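Local coordinates for cellulase (Uncultured bacterium, PDB 6XSO), which probably hydrolyses internal beta-1,4 linkages of cellulose and related plant cell-wall polysaccharides, as a broad-specificity endoglucanase of glycoside hydrolase family 5, at residues A[38-43]-A[121-126]; A[46-51]-A[85-90]; A[53-58]-A[100-105]. All coordinates share one frame; numbering follows the deposited sequence.

Overall arrangement
The three contacts show how the long loops of a TIM barrel are tied to one another and to the surrounding helices. Contacts 1 and 2 join loops that follow strands 31-34, 78-81 and 116-119; contact 3 links the helical turn ending the first loop to helix 97-111. Contact 1 lies about 11 Å from each of the others and contacts 2 and 3 about 10 Å apart, centre to centre. His54 connects all three, with probable hydrogen bonds from NE2 to Leu39 O (2.8 Å) and from ND1 to Glu88 OE2 (2.7 Å). Contact 1 probably lies at the barrel end where family 5 enzymes carry their catalytic residues; contact 2, farther out, includes the sodium ion.

Contact 1: residues A[38-43]-A[121-126]; sequences TLDAND and VHHDTG
Asp40 and Asn42 meet the consecutive histidines His122 and His123 in two layers, one of van der Waals packing and one of hydrogen bonding. In the packing layer, Asp40 and His122 lie side by side, Asp40 CB reaching His122 CD2 at 3.6 Å while the carboxylate and ring planes stand 84° apart. Asp40 O lies at the edge of the His123 ring, in its plane and 3.3 Å from CD2. Asn42 crosses His123 at about a right angle, with ND2 3.4 Å from His123 CB. The two imidazoles also meet, His122 CD2 sitting over the centre of the His123 ring.

No direct hydrogen bond joins the two segments; a water and Thr84 bridge them instead. The water donates to Asp40 OD2 at 2.7 Å and lies 2.9 Å from His123 NE2, while Thr84 OG1 bonds to both Asp40 O and His123 N. The carboxylate is held by backbone N-H groups: with CG tucked between the backbone N and the carbonyl carbon (chi1 45°), OD1 accepts Thr38 N at 2.8 Å from above the carboxylate plane, and OD2 accepts from Asn37 N. Asn42 OD1 pairs with Tyr86 OH, while its ND2 gives a weak bond to Asp40 O. Thr38 to Ala41 is a type I beta turn, closed by Ala41 N to Thr38 O; that from His122 to Thr125 is closed at His122 O, which accepts both Thr125 N and Thr125 OG1, the latter at 2.7 Å.

His122 also touches Asn174, in the loop after the fourth strand, where family 5 enzymes carry a catalytic glutamate. The chemistry implies two turns joined indirectly, by the water and by Thr84 of the loop after the second strand, probably at the active-site end of the barrel.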
loop_
_atom_site.group_PDB
_atom_site.type_symbol
_atom_site.label_atom_id
_atom_site.label_comp_id
_atom_site.label_asym_id
_atom_site.label_seq_id
_atom_site.Cartn_x
_atom_site.Cartn_y
_atom_site.Cartn_z
ATOM N N THR A 38 9.391 5.903 -6.457
ATOM C CA THR A 38 9.042 6.765 -7.591
ATOM C C THR A 38 8.329 7.987 -7.057
ATOM O O THR A 38 8.981 8.913 -6.541
ATOM C CB THR A 38 8.291 5.921 -8.639
ATOM O OG1 THR A 38 9.099 4.781 -8.996
ATOM C CG2 THR A 38 8.069 6.733 -9.900
ATOM N N LEU A 39 6.992 8.034 -7.079
ATOM C CA LEU A 39 6.325 9.206 -6.501
ATOM C C LEU A 39 6.423 9.234 -4.979
ATOM O O LEU A 39 6.127 10.270 -4.366
ATOM C CB LEU A 39 4.863 9.254 -6.935
ATOM C CG LEU A 39 4.612 9.172 -8.447
ATOM C CD1 LEU A 39 3.137 9.346 -8.794
ATOM C CD2 LEU A 39 5.457 10.193 -9.203
ATOM N N ASP A 40 6.837 8.118 -4.369
ATOM C CA ASP A 40 7.137 8.047 -2.940
ATOM C C ASP A 40 8.555 8.491 -2.594
ATOM O O ASP A 40 8.853 8.686 -1.409
ATOM C CB ASP A 40 6.908 6.615 -2.423
ATOM C CG ASP A 40 7.490 5.510 -3.359
ATOM O OD1 ASP A 40 7.380 5.612 -4.601
ATOM O OD2 ASP A 40 8.040 4.513 -2.819
ATOM N N ALA A 41 9.427 8.669 -3.577
ATOM C CA ALA A 41 10.788 9.083 -3.278
ATOM C C ALA A 41 10.797 10.454 -2.610
ATOM O O ALA A 41 9.960 11.315 -2.890
ATOM C CB ALA A 41 11.620 9.149 -4.558
ATOM N N ASN A 42 11.765 10.655 -1.724
ATOM C CA ASN A 42 11.866 11.909 -0.988
ATOM C C ASN A 42 13.279 12.054 -0.451
ATOM O O ASN A 42 13.978 11.059 -0.228
ATOM C CB ASN A 42 10.826 11.967 0.147
ATOM C CG ASN A 42 11.128 11.002 1.280
ATOM O OD1 ASN A 42 11.625 11.419 2.334
ATOM N ND2 ASN A 42 10.827 9.723 1.080
ATOM N N ASP A 43 13.681 13.300 -0.230
ATOM C CA ASP A 43 14.976 13.612 0.365
ATOM C C ASP A 43 14.789 14.868 1.201
ATOM O O ASP A 43 14.667 15.966 0.655
ATOM C CB ASP A 43 16.017 13.827 -0.722
ATOM C CG ASP A 43 17.397 14.110 -0.172
ATOM O OD1 ASP A 43 17.517 14.420 1.035
ATOM O OD2 ASP A 43 18.362 14.033 -0.963
ATOM N N VAL A 121 -0.655 7.592 1.037
ATOM C CA VAL A 121 0.196 8.563 1.721
ATOM C C VAL A 121 1.337 7.720 2.296
ATOM O O VAL A 121 1.105 6.886 3.186
ATOM C CB VAL A 121 -0.592 9.310 2.805
ATOM C CG1 VAL A 121 0.323 10.107 3.726
ATOM C CG2 VAL A 121 -1.639 10.244 2.168
ATOM N N HIS A 122 2.561 7.888 1.757
ATOM C CA HIS A 122 3.600 6.868 1.899
ATOM C C HIS A 122 4.641 7.310 2.890
ATOM O O HIS A 122 4.523 7.028 4.094
ATOM C CB HIS A 122 4.122 6.472 0.509
ATOM C CG HIS A 122 4.820 5.156 0.491
ATOM N ND1 HIS A 122 4.135 3.962 0.425
ATOM C CD2 HIS A 122 6.130 4.828 0.597
ATOM C CE1 HIS A 122 4.987 2.958 0.438
ATOM N NE2 HIS A 122 6.209 3.452 0.515
ATOM N N HIS A 123 5.747 7.959 2.471
ATOM C CA HIS A 123 6.822 8.292 3.408
ATOM C C HIS A 123 6.556 9.550 4.208
ATOM O O HIS A 123 7.462 10.087 4.850
ATOM C CB HIS A 123 8.179 8.347 2.716
ATOM C CG HIS A 123 8.659 7.009 2.268
ATOM N ND1 HIS A 123 8.635 5.897 3.085
ATOM C CD2 HIS A 123 9.175 6.601 1.087
ATOM C CE1 HIS A 123 9.120 4.861 2.423
ATOM N NE2 HIS A 123 9.468 5.264 1.211
ATOM N N ASP A 124 5.304 9.997 4.189
ATOM C CA ASP A 124 4.791 10.822 5.282
ATOM C C ASP A 124 4.726 10.054 6.588
ATOM O O ASP A 124 4.676 10.690 7.655
ATOM C CB ASP A 124 3.425 11.314 4.827
ATOM C CG ASP A 124 3.503 12.061 3.492
ATOM O OD1 ASP A 124 3.912 13.246 3.516
ATOM O OD2 ASP A 124 3.201 11.438 2.439
ATOM N N THR A 125 4.733 8.722 6.518
ATOM C CA THR A 125 4.917 7.815 7.640
ATOM C C THR A 125 6.304 7.187 7.561
ATOM O O THR A 125 6.986 7.236 6.529
ATOM C CB THR A 125 3.903 6.663 7.620
ATOM O OG1 THR A 125 4.177 5.795 6.505
ATOM C CG2 THR A 125 2.471 7.143 7.557
ATOM N N GLY A 126 6.702 6.553 8.664
ATOM C CA GLY A 126 7.817 5.631 8.666
ATOM C C GLY A 126 8.873 5.948 9.701
ATOM O O GLY A 126 8.713 6.811 10.571
HETATM O O HOH W 1 9.883 3.563 -1.091
#

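Contact 2: residues A[46-51]-A[85-90]; sequences KTWTTT and WYQEMD. With NA (sodium ion), chain D.
The indole of Trp48 has Gln87 NE2 over one face, 4.0 Å above the plane and toward the rim, and a water in plane at its edge. That water accepts from Trp48 NE1 at 3.0 Å and donates to Gln87 OE1 at 2.7 Å, so indole and amide share it although their planes are 53° apart. The Glu88 carboxylate lies only 19° from parallel to the indole, with OE2 3.4 Å from Trp48 CD1. A second flat group, the Tyr86 ring, carries Gln87 CG on one face, so the glutamine runs between two aromatic side chains.

Polar ends are satisfied mostly from outside the pair: Gln87 NE2 bonds to Asp43 O, Glu88 OE2 to His54 ND1 and Glu88 OE1 to Asn96 ND2. A bend at chi2 (-65°) brings the carboxylate of Glu88 up beside the indole.

Further waters link the segments, one directly and one by way of the sodium ion. The first spans Trp48 N and Gln87 O; the other donates to Gln87 O and to Glu88 OE1 at 2.8 Å while serving as a ligand of the metal. The sodium ion takes Trp48 O at 2.3 Å and completes six ligands with five waters, so segment 85-90 reaches it through water. The contact thus joins the loops after strands 31-34 and 78-81 of this TIM barrel, its centre about 21 Å from the centre of the chain.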
loop_
_atom_site.group_PDB
_atom_site.type_symbol
_atom_site.label_atom_id
_atom_site.label_comp_id
_atom_site.label_asym_id
_atom_site.label_seq_id
_atom_site.Cartn_x
_atom_site.Cartn_y
_atom_site.Cartn_z
ATOM N N LYS A 46 16.576 18.276 0.618
ATOM C CA LYS A 46 16.368 18.997 -0.620
ATOM C C LYS A 46 14.995 19.655 -0.612
ATOM O O LYS A 46 14.100 19.278 0.150
ATOM C CB LYS A 46 16.434 18.069 -1.842
ATOM C CG LYS A 46 17.627 17.141 -1.893
ATOM C CD LYS A 46 18.774 17.724 -2.695
ATOM C CE LYS A 46 19.695 16.609 -3.182
ATOM N NZ LYS A 46 21.129 16.920 -2.916
ATOM N N THR A 47 14.863 20.659 -1.475
ATOM C CA THR A 47 13.600 21.302 -1.821
ATOM C C THR A 47 13.446 21.153 -3.327
ATOM O O THR A 47 14.405 21.370 -4.073
ATOM C CB THR A 47 13.644 22.779 -1.421
ATOM O OG1 THR A 47 13.804 22.881 0.004
ATOM C CG2 THR A 47 12.373 23.511 -1.829
ATOM N N TRP A 48 12.257 20.754 -3.769
ATOM C CA TRP A 48 12.017 20.549 -5.184
ATOM C C TRP A 48 11.464 21.803 -5.853
ATOM O O TRP A 48 10.719 22.578 -5.248
ATOM C CB TRP A 48 10.987 19.446 -5.391
ATOM C CG TRP A 48 11.234 18.132 -4.720
ATOM C CD1 TRP A 48 10.311 17.382 -4.064
ATOM C CD2 TRP A 48 12.469 17.408 -4.646
ATOM N NE1 TRP A 48 10.878 16.214 -3.611
ATOM C CE2 TRP A 48 12.209 16.219 -3.934
ATOM C CE3 TRP A 48 13.767 17.653 -5.101
ATOM C CZ2 TRP A 48 13.200 15.268 -3.673
ATOM C CZ3 TRP A 48 14.753 16.696 -4.842
ATOM C CH2 TRP A 48 14.460 15.525 -4.139
ATOM N N THR A 49 11.814 21.978 -7.132
ATOM C CA THR A 49 11.177 22.966 -7.990
ATOM C C THR A 49 10.504 22.368 -9.221
ATOM O O THR A 49 9.831 23.111 -9.949
ATOM C CB THR A 49 12.190 24.028 -8.457
ATOM O OG1 THR A 49 13.275 23.399 -9.155
ATOM C CG2 THR A 49 12.723 24.826 -7.279
ATOM N N THR A 50 10.688 21.072 -9.494
ATOM C CA THR A 50 9.982 20.395 -10.574
ATOM C C THR A 50 9.489 19.037 -10.088
ATOM O O THR A 50 10.039 18.456 -9.142
ATOM C CB THR A 50 10.871 20.120 -11.792
ATOM O OG1 THR A 50 11.787 19.060 -11.484
ATOM C CG2 THR A 50 11.653 21.362 -12.190
ATOM N N THR A 51 8.455 18.512 -10.754
ATOM C CA THR A 51 7.994 17.177 -10.383
ATOM C C THR A 51 9.046 16.123 -10.709
ATOM O O THR A 51 9.113 15.082 -10.048
ATOM C CB THR A 51 6.676 16.802 -11.063
ATOM O OG1 THR A 51 6.869 16.635 -12.471
ATOM C CG2 THR A 51 5.619 17.823 -10.840
ATOM N N TRP A 85 3.962 13.002 0.144
ATOM C CA TRP A 85 3.370 14.308 -0.094
ATOM C C TRP A 85 4.071 15.481 0.584
ATOM O O TRP A 85 3.891 16.615 0.132
ATOM C CB TRP A 85 1.884 14.313 0.321
ATOM C CG TRP A 85 1.075 13.275 -0.398
ATOM C CD1 TRP A 85 0.886 11.984 -0.015
ATOM C CD2 TRP A 85 0.344 13.445 -1.628
ATOM N NE1 TRP A 85 0.099 11.325 -0.939
ATOM C CE2 TRP A 85 -0.254 12.201 -1.930
ATOM C CE3 TRP A 85 0.138 14.520 -2.499
ATOM C CZ2 TRP A 85 -1.059 12.010 -3.039
ATOM C CZ3 TRP A 85 -0.647 14.315 -3.629
ATOM C CH2 TRP A 85 -1.219 13.060 -3.894
ATOM N N TYR A 86 4.875 15.247 1.628
ATOM C CA TYR A 86 5.273 16.347 2.502
ATOM C C TYR A 86 6.167 17.371 1.811
ATOM O O TYR A 86 6.176 18.548 2.213
ATOM C CB TYR A 86 5.933 15.824 3.783
ATOM C CG TYR A 86 7.364 15.303 3.648
ATOM C CD1 TYR A 86 8.453 16.129 3.909
ATOM C CD2 TYR A 86 7.615 13.979 3.311
ATOM C CE1 TYR A 86 9.754 15.648 3.802
ATOM C CE2 TYR A 86 8.908 13.499 3.198
ATOM C CZ TYR A 86 9.971 14.343 3.455
ATOM O OH TYR A 86 11.265 13.884 3.353
ATOM N N GLN A 87 6.939 16.964 0.803
ATOM C CA GLN A 87 7.763 17.909 0.057
ATOM C C GLN A 87 6.973 18.617 -1.033
ATOM O O GLN A 87 7.557 19.381 -1.816
ATOM C CB GLN A 87 8.992 17.222 -0.537
ATOM C CG GLN A 87 9.790 16.437 0.509
ATOM C CD GLN A 87 11.199 16.113 0.065
ATOM O OE1 GLN A 87 11.445 15.053 -0.504
ATOM N NE2 GLN A 87 12.131 17.042 0.304
ATOM N N GLU A 88 5.661 18.375 -1.083
ATOM C CA GLU A 88 4.767 18.969 -2.068
ATOM C C GLU A 88 3.644 19.758 -1.410
ATOM O O GLU A 88 2.680 20.128 -2.085
ATOM C CB GLU A 88 4.212 17.877 -3.001
ATOM C CG GLU A 88 5.272 17.071 -3.750
ATOM C CD GLU A 88 6.101 17.888 -4.752
ATOM O OE1 GLU A 88 5.742 19.032 -5.102
ATOM O OE2 GLU A 88 7.137 17.366 -5.207
ATOM N N MET A 89 3.766 20.047 -0.115
ATOM C CA MET A 89 2.753 20.725 0.675
ATOM C C MET A 89 3.328 22.025 1.214
ATOM O O MET A 89 4.484 22.070 1.645
ATOM C CB MET A 89 2.344 19.856 1.866
ATOM C CG MET A 89 1.592 18.597 1.479
ATOM S SD MET A 89 1.500 17.328 2.758
ATOM C CE MET A 89 0.483 18.156 3.975
ATOM N N ASP A 90 2.522 23.080 1.192
ATOM C CA ASP A 90 2.935 24.371 1.735
ATOM C C ASP A 90 2.680 24.399 3.239
ATOM O O ASP A 90 2.306 23.396 3.853
ATOM C CB ASP A 90 2.305 25.501 0.916
ATOM C CG ASP A 90 0.829 25.739 1.232
ATOM O OD1 ASP A 90 0.259 25.058 2.114
ATOM O OD2 ASP A 90 0.241 26.635 0.572
HETATM NA NA NA D . 8.477 22.963 -5.079
HETATM O O HOH W 2 9.457 14.031 -2.075
HETATM O O HOH W 3 10.143 20.653 -1.659
HETATM O O HOH W 4 7.930 18.965 -7.220
HETATM O O HOH W 5 7.585 20.976 -4.301
HETATM O O HOH W 6 8.713 25.227 -5.928
HETATM O O HOH W 7 8.894 23.283 -2.662
HETATM O O HOH W 8 6.377 23.768 -5.112
HETATM O O HOH W 9 8.262 21.841 -7.172
#

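Contact 3: residues A[53-58]-A[100-105]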
loop_
_atom_site.group_PDB
_atom_site.type_symbol
_atom_site.label_atom_id
_atom_site.label_comp_id
_atom_site.label_asym_id
_atom_site.label_seq_id
_atom_site.Cartn_x
_atom_site.Cartn_y
_atom_site.Cartn_z
ATOM N N GLN A 53 12.288 16.214 -10.372
ATOM C CA GLN A 53 13.271 16.079 -9.304
ATOM C C GLN A 53 12.776 15.118 -8.233
ATOM O O GLN A 53 13.536 14.284 -7.740
ATOM C CB GLN A 53 13.546 17.443 -8.680
ATOM C CG GLN A 53 14.333 18.382 -9.561
ATOM C CD GLN A 53 14.337 19.787 -9.029
ATOM O OE1 GLN A 53 13.707 20.080 -8.016
ATOM N NE2 GLN A 53 15.040 20.670 -9.714
ATOM N N HIS A 54 11.500 15.217 -7.878
ATOM C CA HIS A 54 10.904 14.335 -6.883
ATOM C C HIS A 54 10.816 12.914 -7.414
ATOM O O HIS A 54 11.295 11.971 -6.770
ATOM C CB HIS A 54 9.538 14.935 -6.553
ATOM C CG HIS A 54 8.687 14.135 -5.619
ATOM N ND1 HIS A 54 7.664 14.722 -4.909
ATOM C CD2 HIS A 54 8.659 12.818 -5.299
ATOM C CE1 HIS A 54 7.054 13.807 -4.178
ATOM N NE2 HIS A 54 7.630 12.644 -4.405
ATOM N N GLU A 55 10.260 12.747 -8.615
ATOM C CA GLU A 55 9.989 11.420 -9.154
ATOM C C GLU A 55 11.263 10.622 -9.380
ATOM O O GLU A 55 11.247 9.387 -9.261
ATOM C CB GLU A 55 9.227 11.571 -10.473
ATOM C CG GLU A 55 8.786 10.259 -11.107
ATOM C CD GLU A 55 7.671 10.440 -12.121
ATOM O OE1 GLU A 55 7.250 11.601 -12.352
ATOM O OE2 GLU A 55 7.249 9.426 -12.736
ATOM N N THR A 56 12.367 11.297 -9.681
ATOM C CA THR A 56 13.616 10.642 -10.052
ATOM C C THR A 56 14.679 10.646 -8.950
ATOM O O THR A 56 15.796 10.176 -9.189
ATOM C CB THR A 56 14.201 11.284 -11.329
ATOM O OG1 THR A 56 14.663 12.621 -11.066
ATOM C CG2 THR A 56 13.161 11.339 -12.459
ATOM N N CYS A 57 14.376 11.142 -7.750
ATOM C CA CYS A 57 15.461 11.341 -6.791
ATOM C C CYS A 57 16.010 10.041 -6.216
ATOM O O CYS A 57 17.111 10.061 -5.662
ATOM C CB CYS A 57 15.059 12.329 -5.698
ATOM S SG CYS A 57 13.985 11.719 -4.434
ATOM N N TRP A 58 15.305 8.913 -6.357
ATOM C CA TRP A 58 15.831 7.617 -5.937
ATOM C C TRP A 58 16.206 6.725 -7.125
ATOM O O TRP A 58 16.256 5.495 -6.993
ATOM C CB TRP A 58 14.865 6.913 -4.985
ATOM C CG TRP A 58 14.820 7.525 -3.596
ATOM C CD1 TRP A 58 15.616 8.523 -3.105
ATOM C CD2 TRP A 58 13.947 7.151 -2.528
ATOM N NE1 TRP A 58 15.274 8.810 -1.798
ATOM C CE2 TRP A 58 14.251 7.979 -1.423
ATOM C CE3 TRP A 58 12.927 6.203 -2.403
ATOM C CZ2 TRP A 58 13.572 7.881 -0.214
ATOM C CZ3 TRP A 58 12.255 6.109 -1.200
ATOM C CH2 TRP A 58 12.575 6.934 -0.128
ATOM N N MET A 100 -0.058 17.474 -7.954
ATOM C CA MET A 100 -1.301 16.722 -8.058
ATOM C C MET A 100 -1.562 16.326 -9.505
ATOM O O MET A 100 -2.027 15.219 -9.775
ATOM C CB MET A 100 -2.461 17.547 -7.490
ATOM C CG MET A 100 -3.732 16.696 -7.252
ATOM S SD MET A 100 -3.624 15.452 -5.932
ATOM C CE MET A 100 -3.892 16.508 -4.505
ATOM N N LYS A 101 -1.274 17.232 -10.441
ATOM C CA LYS A 101 -1.397 16.918 -11.863
ATOM C C LYS A 101 -0.517 15.743 -12.255
ATOM O O LYS A 101 -0.929 14.890 -13.055
ATOM C CB LYS A 101 -1.014 18.158 -12.652
ATOM C CG LYS A 101 -1.108 18.028 -14.157
ATOM C CD LYS A 101 -0.944 19.397 -14.834
ATOM C CE LYS A 101 -0.968 19.292 -16.353
ATOM N NZ LYS A 101 -0.829 20.643 -16.981
ATOM N N ARG A 102 0.699 15.668 -11.712
ATOM C CA ARG A 102 1.584 14.562 -12.077
ATOM C C ARG A 102 1.066 13.237 -11.523
ATOM O O ARG A 102 1.076 12.217 -12.221
ATOM C CB ARG A 102 3.020 14.813 -11.613
ATOM C CG ARG A 102 3.979 13.655 -11.909
ATOM C CD ARG A 102 4.035 13.362 -13.390
ATOM N NE ARG A 102 4.817 12.165 -13.653
ATOM C CZ ARG A 102 4.726 11.442 -14.763
ATOM N NH1 ARG A 102 3.881 11.797 -15.720
ATOM N NH2 ARG A 102 5.480 10.368 -14.915
ATOM N N VAL A 103 0.645 13.227 -10.252
ATOM C CA VAL A 103 0.065 12.021 -9.670
ATOM C C VAL A 103 -1.098 11.550 -10.527
ATOM O O VAL A 103 -1.232 10.357 -10.827
ATOM C CB VAL A 103 -0.372 12.278 -8.217
ATOM C CG1 VAL A 103 -1.034 11.020 -7.660
ATOM C CG2 VAL A 103 0.814 12.694 -7.346
ATOM N N LYS A 104 -1.949 12.483 -10.946
ATOM C CA LYS A 104 -3.084 12.131 -11.793
ATOM C C LYS A 104 -2.641 11.530 -13.131
ATOM O O LYS A 104 -3.262 10.577 -13.617
ATOM C CB LYS A 104 -3.970 13.360 -11.988
ATOM C CG LYS A 104 -5.287 13.078 -12.693
ATOM C CD LYS A 104 -6.097 14.357 -12.887
ATOM C CE LYS A 104 -7.447 14.079 -13.550
ATOM N NZ LYS A 104 -7.347 13.327 -14.849
ATOM N N GLU A 105 -1.579 12.066 -13.746
ATOM C CA GLU A 105 -1.063 11.462 -14.977
ATOM C C GLU A 105 -0.698 9.995 -14.772
ATOM O O GLU A 105 -1.003 9.142 -15.620
ATOM C CB GLU A 105 0.158 12.230 -15.502
ATOM C CG GLU A 105 -0.183 13.593 -16.093
ATOM C CD GLU A 105 1.030 14.482 -16.402
ATOM O OE1 GLU A 105 2.169 14.127 -16.033
ATOM O OE2 GLU A 105 0.831 15.573 -16.985
#
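Arg102 is the hub of a salt-bridge network with Glu55 and Glu105 that ties helix 51-55, in the connection between the first two strands of the TIM barrel, to helix 97-111, between the second and third. The tight part is a side-on grip: Arg102 NE donates to Glu55 OE1 at 2.8 Å, and Arg102 NH2 to Glu55 OE2 at 3.0 Å. The second bond is nearly straight at 174° and uses the syn lone pair of OE2; the first is more bent, its acceptor tilted from the guanidinium plane. Glu55 reaches across with CG opposite its own backbone N (chi1 -176°) and the chain extended, whereas Arg102 bends at chi2 to present its edge.

Around this buried pair Thr63 adds a second shell, its OG1 bonding to Glu55 OE2 and its carbonyl O accepting from Arg102 NH2. Elsewhere the segments stand well apart, with CA atoms no nearer than the 9.4 Å between Glu55 CA and Arg102 CA. The looser, outer side carries Glu105, which is partly exposed. Arg102 NH1 bonds to Tyr109 OH and, at 2.9 Å, forms a salt bridge to Glu105 OE1, which it meets on the anti side of the carboxylate.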